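Local coordinates for protein tRNA (adenine(22)-N(1))-methyltransferase (Bacillus subtilis, PDB 6Q56) that catalyses the S-adenosyl-L-methionine-dependent methylation of N1 of adenosine 22 in tRNA, giving N1-methyladenosine, at residues A[130-133]-A[137-140]; A[175-180]-A[225-230]; A[37-42]-A[66-71]. The protein carries 2 engineered substitutions. All blocks are in the same frame, centred on the assembly; numbering follows the deposited sequence.

Contact 1: residues A[130-133]-A[137-140]; sequences REWL and RYAL
L133, near the end of helix 127-135, and Y138, where the chain enters strand 139-148, stand with their CA atoms 5.1 Å apart, since only three residues separate the two segments. The carbonyl O of L133 lies 3.0 Å from Y138 N and in the plane of the Y138 ring, at its edge. L133 lays CD2 against Y138 CB (3.8 Å), the two side chains running at about a right angle. Its other methyl, CD1, reaches CD2 of L140 at 4.0 Å. W132 brings its indole to the same tyrosine, with L133 CD2 in the indole plane at its edge: CG is anti to the backbone N (chi1 -175°), and CZ3 comes within 3.5 Å of Y138 CE2. The rings are near parallel, planes at 22°, but slid so far apart that they barely overlap. R130 adds its aliphatic part, with CG 4.1 Å from L140 CD1, while its NE forms a salt bridge with E143 and its NH1 a hydrogen bond to M176 O; W132 NE1 bonds to E106. Around this buried cluster, L118 of strand 117-122 touches L133 and Y138, A158 of strand 151-159 touches L133, and L156 of that strand and P180 and F181 of helix 180-185 pack against L140.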
ATOM      1  N   ARG A 130      -0.385   0.023  -7.855  1.00 29.94           N
ATOM      2  CA  ARG A 130      -1.032   0.910  -8.805  1.00 33.40           C
ATOM      3  C   ARG A 130      -1.363   0.170 -10.096  1.00 34.79           C
ATOM      4  O   ARG A 130      -2.421   0.365 -10.672  1.00 34.02           O
ATOM      5  CB  ARG A 130      -0.178   2.142  -9.079  1.00 30.10           C
ATOM      6  CG  ARG A 130      -0.068   3.071  -7.887  1.00 28.02           C
ATOM      7  CD  ARG A 130       0.622   4.376  -8.232  1.00 36.62           C
ATOM      8  NE  ARG A 130       0.991   5.124  -7.043  1.00 33.02           N
ATOM      9  CZ  ARG A 130       2.139   4.979  -6.397  1.00 33.98           C
ATOM     10  NH1 ARG A 130       3.037   4.114  -6.822  1.00 35.87           N
ATOM     11  NH2 ARG A 130       2.385   5.698  -5.325  1.00 34.54           N
ATOM     12  N   GLU A 131      -0.461  -0.689 -10.537  1.00 29.21           N
ATOM     13  CA  GLU A 131      -0.690  -1.451 -11.749  1.00 30.83           C
ATOM     14  C   GLU A 131      -1.883  -2.373 -11.553  1.00 33.14           C
ATOM     15  O   GLU A 131      -2.722  -2.497 -12.426  1.00 30.76           O
ATOM     16  CB  GLU A 131       0.555  -2.238 -12.143  1.00 31.84           C
ATOM     17  CG  GLU A 131       1.672  -1.366 -12.685  1.00 36.42           C
ATOM     18  CD  GLU A 131       2.895  -2.154 -13.093  1.00 37.14           C
ATOM     19  OE1 GLU A 131       2.965  -3.341 -12.769  1.00 40.86           O
ATOM     20  OE2 GLU A 131       3.789  -1.582 -13.736  1.00 46.03           O
ATOM     21  N   TRP A 132      -1.956  -3.012 -10.395  1.00 36.56           N
ATOM     22  CA  TRP A 132      -3.061  -3.905 -10.099  1.00 34.83           C
ATOM     23  C   TRP A 132      -4.368  -3.128  -9.998  1.00 30.06           C
ATOM     24  O   TRP A 132      -5.374  -3.539 -10.540  1.00 34.77           O
ATOM     25  CB  TRP A 132      -2.815  -4.674  -8.809  1.00 31.69           C
ATOM     26  CG  TRP A 132      -3.871  -5.661  -8.545  1.00 32.34           C
ATOM     27  CD1 TRP A 132      -3.917  -6.938  -8.986  1.00 33.05           C
ATOM     28  CD2 TRP A 132      -5.064  -5.448  -7.801  1.00 31.09           C
ATOM     29  NE1 TRP A 132      -5.059  -7.545  -8.554  1.00 37.65           N
ATOM     30  CE2 TRP A 132      -5.785  -6.648  -7.822  1.00 33.09           C
ATOM     31  CE3 TRP A 132      -5.592  -4.361  -7.112  1.00 32.95           C
ATOM     32  CZ2 TRP A 132      -7.001  -6.791  -7.184  1.00 38.94           C
ATOM     33  CZ3 TRP A 132      -6.797  -4.506  -6.481  1.00 36.75           C
ATOM     34  CH2 TRP A 132      -7.489  -5.710  -6.519  1.00 35.09           C
ATOM     35  N   LEU A 133      -4.336  -2.005  -9.299  1.00 24.84           N
ATOM     36  CA  LEU A 133      -5.515  -1.173  -9.128  1.00 36.20           C
ATOM     37  C   LEU A 133      -6.079  -0.718 -10.465  1.00 35.66           C
ATOM     38  O   LEU A 133      -7.278  -0.786 -10.701  1.00 36.79           O
ATOM     39  CB  LEU A 133      -5.187   0.061  -8.294  1.00 30.56           C
ATOM     40  CG  LEU A 133      -4.978  -0.144  -6.806  1.00 28.23           C
ATOM     41  CD1 LEU A 133      -4.626   1.179  -6.166  1.00 30.81           C
ATOM     42  CD2 LEU A 133      -6.207  -0.746  -6.158  1.00 31.14           C
ATOM     43  N   ARG A 137      -9.835  -1.901 -12.310  1.00 40.05           N
ATOM     44  CA  ARG A 137     -10.348  -0.519 -12.669  1.00 43.24           C
ATOM     45  C   ARG A 137     -10.491   0.524 -11.518  1.00 44.04           C
ATOM     46  O   ARG A 137     -10.952   1.647 -11.728  1.00 54.90           O
ATOM     47  CB  ARG A 137     -11.632  -0.533 -13.558  1.00 45.35           C
ATOM     48  CG  ARG A 137     -11.453  -1.243 -14.891  1.00 49.50           C
ATOM     49  CD  ARG A 137     -12.735  -1.224 -15.707  1.00 50.05           C
ATOM     50  NE  ARG A 137     -13.176   0.135 -16.007  1.00 45.70           N
ATOM     51  CZ  ARG A 137     -12.813   0.817 -17.087  1.00 47.94           C
ATOM     52  NH1 ARG A 137     -11.999   0.268 -17.978  1.00 48.12           N
ATOM     53  NH2 ARG A 137     -13.263   2.050 -17.279  1.00 48.87           N
ATOM     54  N   TYR A 138     -10.086   0.111 -10.323  1.00 39.57           N
ATOM     55  CA  TYR A 138     -10.156   0.963  -9.145  1.00 34.35           C
ATOM     56  C   TYR A 138      -9.630   2.361  -9.445  1.00 38.95           C
ATOM     57  O   TYR A 138      -8.889   2.570 -10.405  1.00 33.45           O
ATOM     58  CB  TYR A 138      -9.359   0.347  -7.992  1.00 38.20           C
ATOM     59  CG  TYR A 138      -9.904  -0.980  -7.515  1.00 34.82           C
ATOM     60  CD1 TYR A 138     -10.882  -1.036  -6.530  1.00 42.85           C
ATOM     61  CD2 TYR A 138      -9.440  -2.175  -8.045  1.00 37.59           C
ATOM     62  CE1 TYR A 138     -11.383  -2.246  -6.090  1.00 37.19           C
ATOM     63  CE2 TYR A 138      -9.935  -3.390  -7.611  1.00 41.88           C
ATOM     64  CZ  TYR A 138     -10.906  -3.420  -6.632  1.00 43.26           C
ATOM     65  OH  TYR A 138     -11.403  -4.627  -6.196  1.00 61.23           O
ATOM     66  N   ALA A 139     -10.027   3.311  -8.609  1.00 40.47           N
ATOM     67  CA  ALA A 139      -9.619   4.684  -8.753  1.00 32.21           C
ATOM     68  C   ALA A 139      -8.902   5.117  -7.483  1.00 36.21           C
ATOM     69  O   ALA A 139      -9.410   4.949  -6.384  1.00 33.26           O
ATOM     70  CB  ALA A 139     -10.823   5.560  -8.998  1.00 38.35           C
ATOM     71  N   LEU A 140      -7.714   5.679  -7.641  1.00 33.76           N
ATOM     72  CA  LEU A 140      -6.965   6.162  -6.503  1.00 30.67           C
ATOM     73  C   LEU A 140      -7.623   7.451  -6.090  1.00 27.05           C
ATOM     74  O   LEU A 140      -7.725   8.372  -6.884  1.00 33.55           O
ATOM     75  CB  LEU A 140      -5.512   6.435  -6.879  1.00 31.89           C
ATOM     76  CG  LEU A 140      -4.529   5.283  -6.775  1.00 32.37           C
ATOM     77  CD1 LEU A 140      -3.280   5.598  -7.579  1.00 40.35           C
ATOM     78  CD2 LEU A 140      -4.191   5.014  -5.324  1.00 32.95           C
TER

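Contact 2: residues A[175-180]-A[225-230]; sequences GMLVGP and ADRMEL
L177 reaches from helix 172-178 onto the side chain of R227 in helix 215-234, carrying most of this small helix-to-helix contact. Its CD2 sits 3.6 Å from R227 CD and 3.8 Å from R227 CZ, lying over one face of the guanidinium, 3.5 Å above the plane and offset toward the rim. The second methyl, CD1, follows at 4.0 Å from R227 CZ. L230, one helical turn after R227, closes in with CD2 at 4.2 Å from L177 CD2. The arginine gets there by folding: bends at chi2 (60°) and chi3 (73°) turn its end toward L177. Behind L177 stand V127 of helix 127-135 and L231, while L230 also rests on S173 and A174. Short helix 172-178 is thus fastened to the second of the two long C-terminal helices, 188-210 and 215-234; V178 also touches F190 and W194 of the first. Helix 172-178 stops directly after V178: G179, with a positive phi of 104° and its N still bonded to G175 O, is also the N-cap of helix 180-185 and so links the two. Across the segments the contact is wholly van der Waals: the guanidinium N-H groups point in its own plane, so packing on this face leaves those directions unobstructed by the leucine.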
ATOM      1  N   GLY A 175       3.110   8.051 -13.273  1.00 26.68           N
ATOM      2  CA  GLY A 175       2.108   8.076 -12.234  1.00 30.60           C
ATOM      3  C   GLY A 175       2.087   6.801 -11.425  1.00 31.51           C
ATOM      4  O   GLY A 175       2.070   6.829 -10.207  1.00 27.51           O
ATOM      5  N   MET A 176       2.101   5.676 -12.118  1.00 26.04           N
ATOM      6  CA  MET A 176       2.058   4.382 -11.465  1.00 26.18           C
ATOM      7  C   MET A 176       3.287   4.087 -10.628  1.00 33.38           C
ATOM      8  O   MET A 176       3.208   3.378  -9.638  1.00 31.43           O
ATOM      9  CB  MET A 176       1.877   3.280 -12.498  1.00 25.42           C
ATOM     10  CG  MET A 176       0.535   3.319 -13.185  1.00 27.54           C
ATOM     11  SD  MET A 176       0.188   1.769 -14.001  1.00 40.27           S
ATOM     12  CE  MET A 176      -1.449   2.098 -14.624  1.00 39.15           C
ATOM     13  N   LEU A 177       4.421   4.639 -11.027  1.00 33.72           N
ATOM     14  CA  LEU A 177       5.656   4.404 -10.307  1.00 28.52           C
ATOM     15  C   LEU A 177       5.822   5.284  -9.083  1.00 22.67           C
ATOM     16  O   LEU A 177       6.132   4.799  -8.014  1.00 31.61           O
ATOM     17  CB  LEU A 177       6.853   4.613 -11.226  1.00 20.83           C
ATOM     18  CG  LEU A 177       8.190   4.439 -10.522  1.00 28.26           C
ATOM     19  CD1 LEU A 177       8.390   2.998 -10.101  1.00 26.55           C
ATOM     20  CD2 LEU A 177       9.326   4.906 -11.402  1.00 36.83           C
ATOM     21  N   VAL A 178       5.632   6.579  -9.242  1.00 26.39           N
ATOM     22  CA  VAL A 178       5.829   7.483  -8.128  1.00 29.73           C
ATOM     23  C   VAL A 178       4.560   7.922  -7.426  1.00 30.48           C
ATOM     24  O   VAL A 178       4.616   8.424  -6.318  1.00 27.83           O
ATOM     25  CB  VAL A 178       6.617   8.722  -8.577  1.00 37.39           C
ATOM     26  CG1 VAL A 178       7.925   8.298  -9.214  1.00 34.11           C
ATOM     27  CG2 VAL A 178       5.812   9.554  -9.550  1.00 30.46           C
ATOM     28  N   GLY A 179       3.417   7.730  -8.060  1.00 33.07           N
ATOM     29  CA  GLY A 179       2.165   8.133  -7.462  1.00 24.51           C
ATOM     30  C   GLY A 179       1.644   9.395  -8.106  1.00 33.01           C
ATOM     31  O   GLY A 179       2.281  10.440  -8.061  1.00 28.91           O
ATOM     32  N   PRO A 180       0.472   9.312  -8.718  1.00 31.55           N
ATOM     33  CA  PRO A 180      -0.112  10.482  -9.374  1.00 27.81           C
ATOM     34  C   PRO A 180      -0.356  11.638  -8.415  1.00 28.35           C
ATOM     35  O   PRO A 180      -0.026  12.764  -8.735  1.00 28.02           O
ATOM     36  CB  PRO A 180      -1.429   9.956  -9.939  1.00 36.83           C
ATOM     37  CG  PRO A 180      -1.715   8.705  -9.202  1.00 32.05           C
ATOM     38  CD  PRO A 180      -0.407   8.136  -8.788  1.00 31.56           C
ATOM     39  N   ALA A 225      17.750   3.913 -18.534  1.00 40.14           N
ATOM     40  CA  ALA A 225      17.558   5.203 -19.179  1.00 35.68           C
ATOM     41  C   ALA A 225      16.089   5.592 -19.118  1.00 27.84           C
ATOM     42  O   ALA A 225      15.756   6.695 -18.733  1.00 33.44           O
ATOM     43  CB  ALA A 225      18.039   5.159 -20.616  1.00 34.11           C
ATOM     44  N   ASP A 226      15.214   4.677 -19.506  1.00 28.68           N
ATOM     45  CA  ASP A 226      13.787   4.942 -19.480  1.00 38.87           C
ATOM     46  C   ASP A 226      13.396   5.362 -18.068  1.00 38.84           C
ATOM     47  O   ASP A 226      12.667   6.321 -17.877  1.00 30.75           O
ATOM     48  CB  ASP A 226      12.996   3.710 -19.915  1.00 35.09           C
ATOM     49  CG  ASP A 226      11.504   3.972 -20.005  1.00 54.23           C
ATOM     50  OD1 ASP A 226      11.083   4.785 -20.850  1.00 63.66           O
ATOM     51  OD2 ASP A 226      10.747   3.361 -19.234  1.00 59.59           O
ATOM     52  N   ARG A 227      13.910   4.637 -17.085  1.00 38.64           N
ATOM     53  CA  ARG A 227      13.628   4.929 -15.689  1.00 30.71           C
ATOM     54  C   ARG A 227      14.165   6.299 -15.310  1.00 31.23           C
ATOM     55  O   ARG A 227      13.488   7.070 -14.654  1.00 30.02           O
ATOM     56  CB  ARG A 227      14.224   3.855 -14.785  1.00 37.20           C
ATOM     57  CG  ARG A 227      14.013   4.091 -13.303  1.00 37.36           C
ATOM     58  CD  ARG A 227      12.545   4.156 -12.949  1.00 46.21           C
ATOM     59  NE  ARG A 227      11.898   2.849 -12.993  1.00 58.75           N
ATOM     60  CZ  ARG A 227      11.814   2.022 -11.958  1.00 49.47           C
ATOM     61  NH1 ARG A 227      12.342   2.352 -10.794  1.00 39.77           N
ATOM     62  NH2 ARG A 227      11.202   0.862 -12.094  1.00 52.63           N
ATOM     63  N   MET A 228      15.389   6.594 -15.724  1.00 37.82           N
ATOM     64  CA  MET A 228      16.001   7.877 -15.415  1.00 37.92           C
ATOM     65  C   MET A 228      15.195   9.027 -15.992  1.00 37.44           C
ATOM     66  O   MET A 228      14.885   9.972 -15.293  1.00 42.93           O
ATOM     67  CB  MET A 228      17.440   7.930 -15.925  1.00 34.08           C
ATOM     68  CG  MET A 228      18.400   7.065 -15.136  1.00 42.66           C
ATOM     69  SD  MET A 228      19.989   6.840 -15.942  1.00 52.10           S
ATOM     70  CE  MET A 228      20.452   8.535 -16.232  1.00 46.03           C
ATOM     71  N   GLU A 229      14.861   8.948 -17.270  1.00 34.82           N
ATOM     72  CA  GLU A 229      14.098  10.009 -17.903  1.00 42.36           C
ATOM     73  C   GLU A 229      12.773  10.182 -17.192  1.00 40.80           C
ATOM     74  O   GLU A 229      12.334  11.296 -16.939  1.00 37.06           O
ATOM     75  CB  GLU A 229      13.862   9.710 -19.381  1.00 32.26           C
ATOM     76  CG  GLU A 229      12.814  10.593 -20.033  1.00 36.74           C
ATOM     77  CD  GLU A 229      13.187  12.059 -20.039  1.00 40.64           C
ATOM     78  OE1 GLU A 229      14.388  12.375 -20.036  1.00 37.98           O
ATOM     79  OE2 GLU A 229      12.272  12.893 -20.055  1.00 35.05           O
ATOM     80  N   LEU A 230      12.153   9.059 -16.873  1.00 36.06           N
ATOM     81  CA  LEU A 230      10.872   9.044 -16.181  1.00 40.51           C
ATOM     82  C   LEU A 230      10.963   9.806 -14.873  1.00 43.97           C
ATOM     83  O   LEU A 230      10.148  10.678 -14.587  1.00 36.62           O
ATOM     84  CB  LEU A 230      10.444   7.608 -15.903  1.00 39.52           C
ATOM     85  CG  LEU A 230       8.982   7.408 -15.552  1.00 42.09           C
ATOM     86  CD1 LEU A 230       8.619   5.942 -15.651  1.00 46.54           C
ATOM     87  CD2 LEU A 230       8.690   7.946 -14.166  1.00 54.85           C
TER

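Contact 3: residues A[37-42]-A[66-71]; sequences AVLNHK and SGLNSH
Two connections at one side of the Rossmann-like methyltransferase sheet meet here: the end of helix 32-39, leading into strand 43-50, and the loop between helix 53-65 and edge strand 72-76. L39 and L68 cross at about a right angle, with L39 CD2 3.9 Å from L68 CD2 and L39 CG 4.0 Å from L68 CD1. Beside them V38 sets CG1 on H71 CB at 3.8 Å and, more distantly, on L68 CD2 at 4.4 Å. This methyl is anti to the backbone N (chi1 172°), which directs it across to the loop, and it approaches the imidazole obliquely. The loop is shaped by G67, whose positive phi (60°) ends helix 53-65 in a Schellman motif, and the backbone bond from H71 N to L68 O, 3.1 Å, closes the turn between the two residues that face the helix end. On the other segment, H41 N bonds to V38 O at 3.0 Å as the helix ends. V38 also touches A46 of strand 43-50, to which the backbone of H71 is bonded. The joint between the segments is therefore apolar, made by aliphatic carbons, with buried V38 and L68 on its inner part and H71, an exposed residue, at its margin.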
ATOM      1  N   ALA A  37      -9.117   1.357  15.709  1.00 32.92           N
ATOM      2  CA  ALA A  37     -10.198   1.864  14.875  1.00 42.47           C
ATOM      3  C   ALA A  37     -11.569   1.671  15.498  1.00 37.95           C
ATOM      4  O   ALA A  37     -12.401   2.564  15.464  1.00 40.62           O
ATOM      5  CB  ALA A  37     -10.150   1.222  13.502  1.00 42.67           C
ATOM      6  N   VAL A  38     -11.787   0.498  16.067  1.00 36.70           N
ATOM      7  CA  VAL A  38     -13.047   0.171  16.703  1.00 40.54           C
ATOM      8  C   VAL A  38     -13.223   0.955  17.997  1.00 38.01           C
ATOM      9  O   VAL A  38     -14.292   1.476  18.269  1.00 38.96           O
ATOM     10  CB  VAL A  38     -13.139  -1.336  16.968  1.00 32.36           C
ATOM     11  CG1 VAL A  38     -14.350  -1.667  17.813  1.00 38.05           C
ATOM     12  CG2 VAL A  38     -13.186  -2.078  15.653  1.00 31.02           C
ATOM     13  N   LEU A  39     -12.163   1.044  18.783  1.00 37.20           N
ATOM     14  CA  LEU A  39     -12.205   1.782  20.036  1.00 38.26           C
ATOM     15  C   LEU A  39     -12.495   3.257  19.812  1.00 45.18           C
ATOM     16  O   LEU A  39     -13.219   3.874  20.577  1.00 45.95           O
ATOM     17  CB  LEU A  39     -10.879   1.664  20.769  1.00 40.94           C
ATOM     18  CG  LEU A  39     -10.569   0.358  21.480  1.00 37.82           C
ATOM     19  CD1 LEU A  39      -9.116   0.333  21.894  1.00 38.70           C
ATOM     20  CD2 LEU A  39     -11.464   0.197  22.688  1.00 42.97           C
ATOM     21  N   ASN A  40     -11.918   3.821  18.765  1.00 38.18           N
ATOM     22  CA  ASN A  40     -12.132   5.219  18.458  1.00 45.46           C
ATOM     23  C   ASN A  40     -13.350   5.407  17.580  1.00 39.32           C
ATOM     24  O   ASN A  40     -13.562   6.465  17.025  1.00 47.13           O
ATOM     25  CB  ASN A  40     -10.900   5.817  17.792  1.00 51.92           C
ATOM     26  CG  ASN A  40      -9.719   5.890  18.728  1.00 59.24           C
ATOM     27  OD1 ASN A  40      -9.383   6.957  19.225  1.00 66.94           O
ATOM     28  ND2 ASN A  40      -9.091   4.752  18.984  1.00 56.35           N
ATOM     29  N   HIS A  41     -14.143   4.355  17.468  1.00 50.61           N
ATOM     30  CA  HIS A  41     -15.377   4.366  16.696  1.00 48.70           C
ATOM     31  C   HIS A  41     -15.199   4.718  15.232  1.00 51.97           C
ATOM     32  O   HIS A  41     -16.149   5.084  14.558  1.00 43.19           O
ATOM     33  CB  HIS A  41     -16.372   5.296  17.372  1.00 48.62           C
ATOM     34  CG  HIS A  41     -16.363   5.172  18.860  1.00 53.41           C
ATOM     35  ND1 HIS A  41     -15.862   6.153  19.687  1.00 52.35           N
ATOM     36  CD2 HIS A  41     -16.741   4.157  19.669  1.00 47.00           C
ATOM     37  CE1 HIS A  41     -15.954   5.756  20.941  1.00 59.46           C
ATOM     38  NE2 HIS A  41     -16.487   4.549  20.958  1.00 61.86           N
ATOM     39  N   LYS A  42     -13.978   4.583  14.740  1.00 47.77           N
ATOM     40  CA  LYS A  42     -13.700   4.852  13.347  1.00 45.30           C
ATOM     41  C   LYS A  42     -14.281   3.710  12.544  1.00 49.34           C
ATOM     42  O   LYS A  42     -14.720   3.886  11.416  1.00 62.14           O
ATOM     43  CB  LYS A  42     -12.204   4.952  13.105  1.00 55.47           C
ATOM     44  CG  LYS A  42     -11.549   6.169  13.733  1.00 67.03           C
ATOM     45  CD  LYS A  42     -10.173   6.425  13.145  1.00 61.57           C
ATOM     46  CE  LYS A  42     -10.240   6.530  11.631  1.00 64.64           C
ATOM     47  NZ  LYS A  42     -11.159   7.601  11.157  1.00 52.31           N
ATOM     48  N   SER A  66      -8.286  -7.038  25.373  1.00 55.80           N
ATOM     49  CA  SER A  66      -8.872  -5.715  25.240  1.00 46.36           C
ATOM     50  C   SER A  66     -10.388  -5.762  25.327  1.00 42.36           C
ATOM     51  O   SER A  66     -11.045  -4.735  25.281  1.00 50.35           O
ATOM     52  CB  SER A  66      -8.471  -5.092  23.905  1.00 43.06           C
ATOM     53  OG  SER A  66      -7.123  -4.678  23.912  1.00 64.11           O
ATOM     54  N   GLY A  67     -10.939  -6.955  25.460  1.00 51.38           N
ATOM     55  CA  GLY A  67     -12.375  -7.113  25.539  1.00 42.12           C
ATOM     56  C   GLY A  67     -13.058  -6.593  24.292  1.00 48.90           C
ATOM     57  O   GLY A  67     -14.131  -6.010  24.357  1.00 54.83           O
ATOM     58  N   LEU A  68     -12.429  -6.807  23.145  1.00 47.44           N
ATOM     59  CA  LEU A  68     -12.973  -6.365  21.872  1.00 39.35           C
ATOM     60  C   LEU A  68     -13.451  -7.542  21.034  1.00 36.99           C
ATOM     61  O   LEU A  68     -13.733  -7.408  19.851  1.00 31.84           O
ATOM     62  CB  LEU A  68     -11.921  -5.577  21.104  1.00 44.97           C
ATOM     63  CG  LEU A  68     -11.588  -4.208  21.677  1.00 44.70           C
ATOM     64  CD1 LEU A  68     -10.416  -3.602  20.935  1.00 42.59           C
ATOM     65  CD2 LEU A  68     -12.801  -3.309  21.599  1.00 44.03           C
ATOM     66  N   ASN A  69     -13.535  -8.694  21.670  1.00 41.89           N
ATOM     67  CA  ASN A  69     -13.978  -9.902  20.999  1.00 51.37           C
ATOM     68  C   ASN A  69     -15.336  -9.704  20.330  1.00 43.78           C
ATOM     69  O   ASN A  69     -15.605 -10.270  19.290  1.00 34.53           O
ATOM     70  CB  ASN A  69     -14.039 -11.056  22.001  1.00114.34           C
ATOM     71  CG  ASN A  69     -14.351 -12.376  21.351  1.00107.08           C
ATOM     72  OD1 ASN A  69     -14.594 -12.450  20.147  1.00116.01           O
ATOM     73  ND2 ASN A  69     -14.348 -13.433  22.145  1.00111.76           N
ATOM     74  N   SER A  70     -16.181  -8.891  20.946  1.00 40.19           N
ATOM     75  CA  SER A  70     -17.535  -8.630  20.448  1.00 44.01           C
ATOM     76  C   SER A  70     -17.614  -7.876  19.124  1.00 38.93           C
ATOM     77  O   SER A  70     -18.594  -7.994  18.402  1.00 36.21           O
ATOM     78  CB  SER A  70     -18.324  -7.842  21.488  1.00 34.49           C
ATOM     79  OG  SER A  70     -17.934  -6.490  21.465  1.00 43.16           O
ATOM     80  N   HIS A  71     -16.591  -7.097  18.812  1.00 34.81           N
ATOM     81  CA  HIS A  71     -16.580  -6.319  17.584  1.00 33.55           C
ATOM     82  C   HIS A  71     -15.427  -6.678  16.666  1.00 34.01           C
ATOM     83  O   HIS A  71     -15.382  -6.226  15.540  1.00 40.21           O
ATOM     84  CB  HIS A  71     -16.485  -4.830  17.903  1.00 29.71           C
ATOM     85  CG  HIS A  71     -17.675  -4.278  18.618  1.00 45.66           C
ATOM     86  ND1 HIS A  71     -17.798  -4.310  19.988  1.00 40.34           N
ATOM     87  CD2 HIS A  71     -18.788  -3.667  18.155  1.00 40.55           C
ATOM     88  CE1 HIS A  71     -18.938  -3.750  20.338  1.00 45.08           C
ATOM     89  NE2 HIS A  71     -19.558  -3.351  19.245  1.00 46.92           N
TER

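From the N terminus, contact 3 comes first: it closes a loop of 23 intervening residues, comprising strand 43-50 and helix 53-65, and ties two connections at one edge of the sheet. Contact 1 then closes a short turn between helix 127-135 and strand 139-148, the outermost strand at the opposite edge. Contact 2 spans 44 residues, mostly helical, and fastens helix 172-178 to the C-terminal helix 215-234. The three loops follow in series, neither nested nor crossing. Contacts 1 and 2 touch: R130 NH1 lies 2.9 Å from M176 O, a probable hydrogen bond from helix 127-135 to helix 172-178. Contact 3 stands apart, its centre about 41 Å from that of contact 2.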